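Glycoside hydrolase family 5 (Aspergillus oryzae, PDB 6LA0) hydrolyses glycosidic bonds as a secreted rutinosidase and, like the related exo-1,3-beta-glucanases, may also act on the beta-1,3-glucan of cell walls. Local coordinates at residues 32-37 against 69-74; 153-158 against 205-210; 341-346 against 350-355. All blocks are in the same frame, centred on the assembly; numbering follows the deposited sequence.

Interaction 1: 32-37 against 69-74; sequences STIDSQ and ATYITE. With NAG (2-acetamido-2-deoxy-beta-D-glucopyranose), chain F.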
loop_
_atom_site.group_PDB
_atom_site.type_symbol
_atom_site.label_atom_id
_atom_site.label_comp_id
_atom_site.label_asym_id
_atom_site.label_seq_id
_atom_site.Cartn_x
_atom_site.Cartn_y
_atom_site.Cartn_z
ATOM N N SER A 32 10.319 -1.118 9.957
ATOM C CA SER A 32 10.991 -0.597 11.145
ATOM C C SER A 32 10.417 0.753 11.588
ATOM O O SER A 32 10.307 1.027 12.786
ATOM C CB SER A 32 12.490 -0.482 10.863
ATOM O OG SER A 32 12.750 0.562 9.933
ATOM N N THR A 33 10.058 1.612 10.632
ATOM C CA THR A 33 9.696 2.993 10.931
ATOM C C THR A 33 8.325 3.147 11.591
ATOM O O THR A 33 8.071 4.180 12.208
ATOM C CB THR A 33 9.719 3.800 9.635
ATOM O OG1 THR A 33 8.909 3.132 8.651
ATOM C CG2 THR A 33 11.135 3.877 9.098
ATOM N N ILE A 34 7.423 2.173 11.449
ATOM C CA ILE A 34 6.028 2.432 11.805
ATOM C C ILE A 34 5.788 2.248 13.299
ATOM O O ILE A 34 4.969 2.963 13.892
ATOM C CB ILE A 34 5.084 1.549 10.966
ATOM C CG1 ILE A 34 5.259 1.838 9.461
ATOM C CG2 ILE A 34 3.640 1.779 11.388
ATOM C CD1 ILE A 34 4.455 0.942 8.541
ATOM N N ASP A 35 6.487 1.310 13.938
ATOM C CA ASP A 35 6.362 1.075 15.382
ATOM C C ASP A 35 7.778 0.908 15.941
ATOM O O ASP A 35 8.361 -0.185 15.870
ATOM C CB ASP A 35 5.482 -0.144 15.656
ATOM C CG ASP A 35 5.158 -0.340 17.139
ATOM O OD1 ASP A 35 5.957 0.055 18.015
ATOM O OD2 ASP A 35 4.089 -0.915 17.428
ATOM N N SER A 36 8.327 2.001 16.484
ATOM C CA SER A 36 9.686 1.986 17.024
ATOM C C SER A 36 9.823 1.019 18.198
ATOM O O SER A 36 10.871 0.382 18.368
ATOM C CB SER A 36 10.093 3.391 17.466
ATOM O OG SER A 36 10.432 4.214 16.360
ATOM N N GLN A 37 8.788 0.913 19.034
ATOM C CA GLN A 37 8.900 0.066 20.217
ATOM C C GLN A 37 8.915 -1.401 19.834
ATOM O O GLN A 37 9.700 -2.187 20.381
ATOM C CB GLN A 37 7.756 0.338 21.194
ATOM C CG GLN A 37 7.696 -0.683 22.335
ATOM C CD GLN A 37 7.233 -0.099 23.659
ATOM O OE1 GLN A 37 6.702 1.009 23.710
ATOM N NE2 GLN A 37 7.432 -0.851 24.739
ATOM N N ALA A 69 -3.183 -9.853 16.162
ATOM C CA ALA A 69 -4.434 -9.790 16.904
ATOM C C ALA A 69 -4.654 -8.454 17.602
ATOM O O ALA A 69 -5.790 -8.164 17.989
ATOM C CB ALA A 69 -4.499 -10.926 17.930
ATOM N N THR A 70 -3.612 -7.641 17.778
ATOM C CA THR A 70 -3.715 -6.462 18.638
ATOM C C THR A 70 -3.427 -5.134 17.945
ATOM O O THR A 70 -3.972 -4.112 18.373
ATOM C CB THR A 70 -2.777 -6.583 19.857
ATOM O OG1 THR A 70 -1.423 -6.812 19.435
ATOM C CG2 THR A 70 -3.226 -7.710 20.777
ATOM N N TYR A 71 -2.592 -5.107 16.900
ATOM C CA TYR A 71 -2.155 -3.818 16.364
ATOM C C TYR A 71 -3.291 -3.080 15.668
ATOM O O TYR A 71 -3.391 -1.846 15.766
ATOM C CB TYR A 71 -0.979 -4.000 15.411
ATOM C CG TYR A 71 -0.385 -2.679 14.995
ATOM C CD1 TYR A 71 0.309 -1.899 15.909
ATOM C CD2 TYR A 71 -0.529 -2.201 13.698
ATOM C CE1 TYR A 71 0.853 -0.676 15.542
ATOM C CE2 TYR A 71 0.015 -0.976 13.317
ATOM C CZ TYR A 71 0.704 -0.222 14.244
ATOM O OH TYR A 71 1.254 0.996 13.901
ATOM N N ILE A 72 -4.147 -3.807 14.949
ATOM C CA ILE A 72 -5.337 -3.243 14.317
ATOM C C ILE A 72 -6.532 -4.071 14.769
ATOM O O ILE A 72 -6.568 -5.291 14.547
ATOM C CB ILE A 72 -5.251 -3.234 12.777
ATOM C CG1 ILE A 72 -4.159 -2.278 12.283
ATOM C CG2 ILE A 72 -6.608 -2.880 12.165
ATOM C CD1 ILE A 72 -4.440 -0.794 12.534
ATOM N N THR A 73 -7.511 -3.413 15.384
ATOM C CA THR A 73 -8.714 -4.063 15.881
ATOM C C THR A 73 -9.945 -3.330 15.361
ATOM O O THR A 73 -9.855 -2.253 14.760
ATOM C CB THR A 73 -8.743 -4.096 17.416
ATOM O OG1 THR A 73 -8.757 -2.750 17.915
ATOM C CG2 THR A 73 -7.527 -4.836 17.963
ATOM N N GLU A 74 -11.112 -3.921 15.634
ATOM C CA GLU A 74 -12.363 -3.311 15.190
ATOM C C GLU A 74 -12.579 -1.930 15.810
ATOM O O GLU A 74 -13.267 -1.096 15.212
ATOM C CB GLU A 74 -13.532 -4.251 15.486
ATOM C CG GLU A 74 -13.334 -5.632 14.853
ATOM C CD GLU A 74 -14.504 -6.576 15.058
ATOM O OE1 GLU A 74 -15.406 -6.259 15.860
ATOM O OE2 GLU A 74 -14.513 -7.649 14.416
HETATM C C1 NAG F . 12.580 5.785 20.043
HETATM C C2 NAG F . 13.617 6.216 21.088
HETATM C C3 NAG F . 14.296 4.994 21.715
HETATM C C4 NAG F . 13.270 3.985 22.213
HETATM C C5 NAG F . 12.288 3.647 21.098
HETATM C C6 NAG F . 11.159 2.752 21.553
HETATM C C7 NAG F . 14.655 8.411 20.702
HETATM C C8 NAG F . 15.755 9.154 20.000
HETATM N N2 NAG F . 14.613 7.090 20.490
HETATM O O3 NAG F . 15.114 5.425 22.797
HETATM O O4 NAG F . 13.922 2.793 22.637
HETATM O O5 NAG F . 11.682 4.853 20.615
HETATM O O6 NAG F . 10.389 3.356 22.585
HETATM O O7 NAG F . 13.841 8.980 21.421
HETATM O O HOH W 1 2.292 2.569 16.033
#
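Tyr71 reaches across to Ile34 and Asp35, and its side chain carries the whole contact between 32-37 and 69-74, an instructive case of one aromatic residue serving several chemistries at once. From CB, the ring is sent toward the other segment because CG stands anti to the backbone N (chi1 -172°). Moving outward, CD1 comes 4.2 Å from OD2 of Asp35, and CE1 approaches that same OD2 to 3.8 Å. The carboxylate meets the ring obliquely, the two planes 36° apart, as the side chains run past each other in opposite directions. At the tip, the Tyr71 OH lies 3.6 Å from CG2 of Ile34, whose side chain crosses it at about a right angle. The hydroxyl is hydrogen-bonded to the carbonyl of Lys336, and a water lying at the ring edge, in its plane, donates to Tyr71 OH over 2.8 Å. That water also reaches Ile34 O, 3.5 Å away, by a weak bond, and so forms an indirect link between this carbonyl and the Tyr71 hydroxyl. Asp35 is the N-cap of helix 36-42, its OD1 accepting from Phe38 N, while OD2 forms a salt bridge with Arg67. On the far side of this segment, Ser36 CB passes 3.8 Å from O5 of the glycan sugar, and Ser36 OG bonds to Asn340. With no direct hydrogen bond between the segments, Arg67 is one of the go-betweens: it pairs with Asp35 and makes a cation-pi contact with Tyr71, and its charge would be expected to ease the approach of the carboxylate to the electron-rich ring.

Interaction 2: 153-158 against 205-210; sequences GWYYNE and AALSDR. With NAG (2-acetamido-2-deoxy-beta-D-glucopyranose), chain D.
Tyr156 and Arg210 meet as a flat stack, in which the guanidinium lies over one ring face with the planes 27° apart and the centres 4.0 Å from each other. Arg210 CZ sits 25° off the ring normal, a cation-pi geometry, and NH1 comes 3.5 Å from Tyr156 CE2. The arginine chain, extended from CG to NE, also runs past the phenol end, bringing CG to 3.2 Å from Tyr156 OH, while its own carbonyl O faces the ring edge in plane. CB of Tyr155 lies against the opposite face of Tyr156, toward its rim, so the ring has a neighbour on either side. Tyr155 itself approaches Leu207 obliquely, OH to CD1 being 4.0 Å; that hydroxyl is bonded to Thr140 O, and the face of its ring receives Trp154 CE3. A type II beta turn from Trp154 to Asn157 has the two tyrosines as its central residues. It ends at the glycosylated Asn157, whose ND2 donates to Gly153 O over 3.1 Å and whose OD1 caps helix 158-176 at Ala160 N. Both segments lead into helices that follow neighbouring strands, 128-133 and 184-187, and their meeting is a junction of consecutive beta-alpha loops in a TIM barrel.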
loop_
_atom_site.group_PDB
_atom_site.type_symbol
_atom_site.label_atom_id
_atom_site.label_comp_id
_atom_site.label_asym_id
_atom_site.label_seq_id
_atom_site.Cartn_x
_atom_site.Cartn_y
_atom_site.Cartn_z
ATOM N N GLY A 153 15.382 -11.064 -6.744
ATOM C CA GLY A 153 15.329 -12.338 -7.427
ATOM C C GLY A 153 14.039 -12.666 -8.141
ATOM O O GLY A 153 13.970 -13.689 -8.824
ATOM N N TRP A 154 13.015 -11.821 -8.005
ATOM C CA TRP A 154 11.737 -12.068 -8.672
ATOM C C TRP A 154 11.865 -11.964 -10.189
ATOM O O TRP A 154 11.228 -12.733 -10.925
ATOM C CB TRP A 154 10.698 -11.074 -8.146
ATOM C CG TRP A 154 9.324 -11.185 -8.752
ATOM C CD1 TRP A 154 8.376 -12.109 -8.452
ATOM C CD2 TRP A 154 8.746 -10.321 -9.740
ATOM N NE1 TRP A 154 7.243 -11.883 -9.184
ATOM C CE2 TRP A 154 7.445 -10.790 -9.990
ATOM C CE3 TRP A 154 9.202 -9.186 -10.428
ATOM C CZ2 TRP A 154 6.594 -10.174 -10.905
ATOM C CZ3 TRP A 154 8.356 -8.572 -11.339
ATOM C CH2 TRP A 154 7.065 -9.057 -11.562
ATOM N N TYR A 155 12.696 -11.037 -10.670
ATOM C CA TYR A 155 12.765 -10.733 -12.096
ATOM C C TYR A 155 13.306 -11.917 -12.897
ATOM O O TYR A 155 14.304 -12.536 -12.515
ATOM C CB TYR A 155 13.631 -9.482 -12.316
ATOM C CG TYR A 155 12.986 -8.237 -11.753
ATOM C CD1 TYR A 155 13.233 -7.838 -10.441
ATOM C CD2 TYR A 155 12.089 -7.489 -12.508
ATOM C CE1 TYR A 155 12.628 -6.721 -9.907
ATOM C CE2 TYR A 155 11.472 -6.355 -11.978
ATOM C CZ TYR A 155 11.753 -5.979 -10.669
ATOM O OH TYR A 155 11.154 -4.865 -10.103
ATOM N N TYR A 156 12.627 -12.227 -14.014
ATOM C CA TYR A 156 13.075 -13.184 -15.024
ATOM C C TYR A 156 13.103 -14.619 -14.497
ATOM O O TYR A 156 13.691 -15.504 -15.119
ATOM C CB TYR A 156 14.451 -12.781 -15.580
ATOM C CG TYR A 156 14.650 -11.272 -15.702
ATOM C CD1 TYR A 156 13.829 -10.505 -16.524
ATOM C CD2 TYR A 156 15.643 -10.619 -14.984
ATOM C CE1 TYR A 156 14.002 -9.133 -16.634
ATOM C CE2 TYR A 156 15.824 -9.248 -15.079
ATOM C CZ TYR A 156 15.007 -8.511 -15.906
ATOM O OH TYR A 156 15.198 -7.147 -15.990
ATOM N N ASN A 157 12.459 -14.864 -13.361
ATOM C CA ASN A 157 12.581 -16.109 -12.596
ATOM C C ASN A 157 11.271 -16.866 -12.761
ATOM O O ASN A 157 10.249 -16.491 -12.178
ATOM C CB ASN A 157 12.885 -15.761 -11.136
ATOM C CG ASN A 157 13.013 -16.970 -10.222
ATOM O OD1 ASN A 157 12.496 -18.057 -10.489
ATOM N ND2 ASN A 157 13.706 -16.762 -9.107
ATOM N N GLU A 158 11.297 -17.930 -13.570
ATOM C CA GLU A 158 10.066 -18.650 -13.881
ATOM C C GLU A 158 9.490 -19.323 -12.639
ATOM O O GLU A 158 8.264 -19.395 -12.471
ATOM C CB GLU A 158 10.320 -19.691 -14.975
ATOM C CG GLU A 158 10.720 -19.125 -16.348
ATOM C CD GLU A 158 9.559 -18.481 -17.090
ATOM O OE1 GLU A 158 8.391 -18.712 -16.699
ATOM O OE2 GLU A 158 9.814 -17.735 -18.064
ATOM N N ALA A 205 13.101 6.414 -13.357
ATOM C CA ALA A 205 14.321 5.673 -13.675
ATOM C C ALA A 205 14.575 4.505 -12.726
ATOM O O ALA A 205 15.516 3.736 -12.950
ATOM C CB ALA A 205 15.528 6.611 -13.660
ATOM N N ALA A 206 13.763 4.348 -11.683
ATOM C CA ALA A 206 13.955 3.238 -10.763
ATOM C C ALA A 206 13.651 1.884 -11.392
ATOM O O ALA A 206 14.014 0.862 -10.802
ATOM C CB ALA A 206 13.093 3.439 -9.517
ATOM N N LEU A 207 13.000 1.852 -12.560
ATOM C CA LEU A 207 12.676 0.616 -13.262
ATOM C C LEU A 207 13.162 0.733 -14.696
ATOM O O LEU A 207 12.723 1.627 -15.426
ATOM C CB LEU A 207 11.166 0.331 -13.241
ATOM C CG LEU A 207 10.649 -0.992 -13.834
ATOM C CD1 LEU A 207 11.112 -2.228 -13.057
ATOM C CD2 LEU A 207 9.123 -0.973 -13.952
ATOM N N SER A 208 14.056 -0.173 -15.097
ATOM C CA SER A 208 14.556 -0.234 -16.462
ATOM C C SER A 208 13.480 -0.766 -17.408
ATOM O O SER A 208 12.491 -1.367 -16.985
ATOM C CB SER A 208 15.790 -1.132 -16.541
ATOM O OG SER A 208 15.425 -2.507 -16.445
ATOM N N ASP A 209 13.684 -0.535 -18.714
ATOM C CA ASP A 209 12.754 -1.102 -19.689
ATOM C C ASP A 209 12.813 -2.625 -19.698
ATOM O O ASP A 209 11.790 -3.283 -19.911
ATOM C CB ASP A 209 13.038 -0.558 -21.087
ATOM C CG ASP A 209 12.845 0.933 -21.176
ATOM O OD1 ASP A 209 11.807 1.448 -20.686
ATOM O OD2 ASP A 209 13.747 1.593 -21.728
ATOM N N ARG A 210 13.992 -3.198 -19.471
ATOM C CA ARG A 210 14.104 -4.648 -19.363
ATOM C C ARG A 210 13.254 -5.184 -18.212
ATOM O O ARG A 210 12.504 -6.154 -18.375
ATOM C CB ARG A 210 15.568 -5.035 -19.169
ATOM C CG ARG A 210 15.779 -6.518 -19.090
ATOM C CD ARG A 210 17.212 -6.896 -19.397
ATOM N NE ARG A 210 17.386 -8.338 -19.266
ATOM C CZ ARG A 210 17.927 -8.930 -18.206
ATOM N NH1 ARG A 210 18.361 -8.195 -17.177
ATOM N NH2 ARG A 210 18.040 -10.253 -18.179
HETATM C C1 NAG D . 13.902 -17.766 -8.099
HETATM C C2 NAG D . 15.181 -17.466 -7.292
HETATM C C3 NAG D . 15.263 -18.350 -6.040
HETATM C C4 NAG D . 13.964 -18.292 -5.248
HETATM C C5 NAG D . 12.805 -18.658 -6.161
HETATM C C6 NAG D . 11.465 -18.617 -5.467
HETATM C C7 NAG D . 17.199 -16.662 -8.437
HETATM C C8 NAG D . 18.365 -17.042 -9.299
HETATM N N2 NAG D . 16.360 -17.652 -8.121
HETATM O O3 NAG D . 16.347 -17.917 -5.225
HETATM O O4 NAG D . 14.006 -19.200 -4.152
HETATM O O5 NAG D . 12.755 -17.709 -7.234
HETATM O O6 NAG D . 11.453 -17.604 -4.474
HETATM O O7 NAG D . 17.023 -15.510 -8.043
#

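Interaction 3: 341-346 against 350-355; sequences ATVNGQ and ADYWNF
The hydroxyl of Tyr352 donates to the backbone O of Gln346 over 2.7 Å, the one hydrogen bond that joins 341-346 to 350-355. Both segments belong to the long loop of the TIM barrel that runs from strand 329-332 to helix 355-360, and the bond ties this excursion back onto itself. The donor meets the carbonyl at a C=O...O angle of 137° and is tilted 26° from the carbonyl plane, whereas seen from the tyrosine the acceptor lies at the ring edge, in the ring plane. Just beside the hydroxyl, Gln346 CB reaches 3.8 Å from Tyr352 OH and adds an apolar flank. Val343 supplies the second touch: its CG2 comes 4.0 Å from CE2 of Tyr352, approaching the ring obliquely. With CG1 anti to the carbonyl carbon, CG2 is left in the crowded position between backbone N and carbonyl, from which it reaches the ring. Between Val343 and Gln346, Gly345 has a positive phi (102°), in a conformation where a CB would press on the preceding carbonyl O; it comes just before the residue whose carbonyl accepts the bond. Outside the pair, Tyr352 rests on Ile301 and Gln302 of strand 294-303, and its own carbonyl accepts from Tyr332 OH. Gln346 OE1, in turn, takes the backbone N of Phe309, so the glutamine faces two ways, its main chain toward the tyrosine and its side chain toward a neighbouring loop. The example illustrates a buried phenol whose hydroxyl is satisfied by a main-chain carbonyl while its ring packs on Val343, Ile301 and Gln302. The same carbonyl O also lies only 3.1 Å from Tyr352 CE2, beside the C-OH bond.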
loop_
_atom_site.group_PDB
_atom_site.type_symbol
_atom_site.label_atom_id
_atom_site.label_comp_id
_atom_site.label_asym_id
_atom_site.label_seq_id
_atom_site.Cartn_x
_atom_site.Cartn_y
_atom_site.Cartn_z
ATOM N N ALA A 341 11.731 8.710 14.741
ATOM C CA ALA A 341 12.830 9.361 14.036
ATOM C C ALA A 341 12.565 10.855 13.912
ATOM O O ALA A 341 11.442 11.282 13.641
ATOM C CB ALA A 341 13.007 8.745 12.650
ATOM N N THR A 342 13.598 11.660 14.118
ATOM C CA THR A 342 13.382 13.098 14.040
ATOM C C THR A 342 13.216 13.527 12.582
ATOM O O THR A 342 13.632 12.833 11.645
ATOM C CB THR A 342 14.533 13.872 14.691
ATOM O OG1 THR A 342 14.125 15.233 14.915
ATOM C CG2 THR A 342 15.769 13.871 13.803
ATOM N N VAL A 343 12.567 14.678 12.398
ATOM C CA VAL A 343 12.425 15.310 11.091
ATOM C C VAL A 343 12.994 16.719 11.192
ATOM O O VAL A 343 13.193 17.260 12.287
ATOM C CB VAL A 343 10.962 15.358 10.608
ATOM C CG1 VAL A 343 10.308 13.989 10.750
ATOM C CG2 VAL A 343 10.192 16.420 11.377
ATOM N N ASN A 344 13.267 17.313 10.030
ATOM C CA ASN A 344 13.764 18.684 9.997
ATOM C C ASN A 344 12.638 19.632 10.379
ATOM O O ASN A 344 11.566 19.601 9.767
ATOM C CB ASN A 344 14.305 19.034 8.613
ATOM C CG ASN A 344 15.554 18.259 8.258
ATOM O OD1 ASN A 344 16.367 17.936 9.130
ATOM N ND2 ASN A 344 15.706 17.933 6.972
ATOM N N GLY A 345 12.879 20.461 11.384
ATOM C CA GLY A 345 11.858 21.352 11.908
ATOM C C GLY A 345 11.255 20.821 13.204
ATOM O O GLY A 345 11.979 20.408 14.115
ATOM N N GLN A 346 9.926 20.810 13.272
ATOM C CA GLN A 346 9.213 20.485 14.504
ATOM C C GLN A 346 8.875 18.993 14.579
ATOM O O GLN A 346 8.219 18.447 13.684
ATOM C CB GLN A 346 7.950 21.345 14.601
ATOM C CG GLN A 346 8.272 22.857 14.666
ATOM C CD GLN A 346 7.056 23.754 14.545
ATOM O OE1 GLN A 346 5.930 23.286 14.390
ATOM N NE2 GLN A 346 7.285 25.070 14.598
ATOM N N ALA A 350 6.341 10.656 13.905
ATOM C CA ALA A 350 5.056 10.261 14.475
ATOM C C ALA A 350 4.071 11.414 14.542
ATOM O O ALA A 350 2.862 11.171 14.660
ATOM C CB ALA A 350 5.241 9.666 15.875
ATOM N N ASP A 351 4.546 12.656 14.436
ATOM C CA ASP A 351 3.653 13.799 14.392
ATOM C C ASP A 351 3.058 14.030 13.001
ATOM O O ASP A 351 2.068 14.761 12.885
ATOM C CB ASP A 351 4.405 15.050 14.888
ATOM C CG ASP A 351 4.983 14.868 16.315
ATOM O OD1 ASP A 351 4.173 14.669 17.238
ATOM O OD2 ASP A 351 6.228 14.900 16.500
ATOM N N TYR A 352 3.592 13.384 11.955
ATOM C CA TYR A 352 3.167 13.634 10.581
ATOM C C TYR A 352 2.638 12.417 9.839
ATOM O O TYR A 352 1.929 12.596 8.836
ATOM C CB TYR A 352 4.323 14.243 9.769
ATOM C CG TYR A 352 4.814 15.514 10.400
ATOM C CD1 TYR A 352 4.264 16.738 10.043
ATOM C CD2 TYR A 352 5.807 15.494 11.376
ATOM C CE1 TYR A 352 4.694 17.911 10.636
ATOM C CE2 TYR A 352 6.252 16.675 11.983
ATOM C CZ TYR A 352 5.688 17.878 11.601
ATOM O OH TYR A 352 6.110 19.049 12.185
ATOM N N TRP A 353 2.943 11.198 10.289
ATOM C CA TRP A 353 2.537 9.987 9.584
ATOM C C TRP A 353 1.406 9.246 10.279
ATOM O O TRP A 353 1.035 8.146 9.842
ATOM C CB TRP A 353 3.723 9.040 9.431
ATOM C CG TRP A 353 4.836 9.526 8.578
ATOM C CD1 TRP A 353 5.770 10.450 8.901
ATOM C CD2 TRP A 353 5.165 9.059 7.260
ATOM N NE1 TRP A 353 6.661 10.610 7.864
ATOM C CE2 TRP A 353 6.308 9.766 6.841
ATOM C CE3 TRP A 353 4.602 8.113 6.393
ATOM C CZ2 TRP A 353 6.903 9.558 5.596
ATOM C CZ3 TRP A 353 5.196 7.907 5.154
ATOM C CH2 TRP A 353 6.331 8.627 4.768
ATOM N N ASN A 354 0.857 9.812 11.343
ATOM C CA ASN A 354 -0.101 9.136 12.209
ATOM C C ASN A 354 -1.469 9.717 11.882
ATOM O O ASN A 354 -1.805 10.819 12.317
ATOM C CB ASN A 354 0.308 9.338 13.669
ATOM C CG ASN A 354 -0.606 8.636 14.655
ATOM O OD1 ASN A 354 -1.202 7.603 14.343
ATOM N ND2 ASN A 354 -0.717 9.196 15.860
ATOM N N PHE A 355 -2.254 8.994 11.077
ATOM C CA PHE A 355 -3.565 9.511 10.692
ATOM C C PHE A 355 -4.511 9.601 11.885
ATOM O O PHE A 355 -5.427 10.430 11.882
ATOM C CB PHE A 355 -4.173 8.648 9.575
ATOM C CG PHE A 355 -5.284 9.325 8.830
ATOM C CD1 PHE A 355 -5.007 10.262 7.853
ATOM C CD2 PHE A 355 -6.607 9.050 9.133
ATOM C CE1 PHE A 355 -6.036 10.899 7.169
ATOM C CE2 PHE A 355 -7.639 9.678 8.457
ATOM C CZ PHE A 355 -7.354 10.600 7.470
#

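Overall arrangement
From the N terminus, interaction 1 comes first, closing a largely helical excursion that includes helices 49-56 and 60-70 beyond strand 19-23. Interaction 2 follows, spanning helix 158-176 and strand 184-187 to bring two successive beta-alpha loops together. Interaction 3 closes a tight loop with three intervening residues after strand 329-332. The three lie in series along the chain, neither nested nor crossed. In space, interactions 1 and 2 stand on opposite sides of the chain's centre, their own centres 32 Å apart. Interactions 1 and 3 are closer, about 5 Å between nearest atoms, and Lys336, Ser338 and Asn340, in the loop leading to interaction 3, bond to residues of interaction 1.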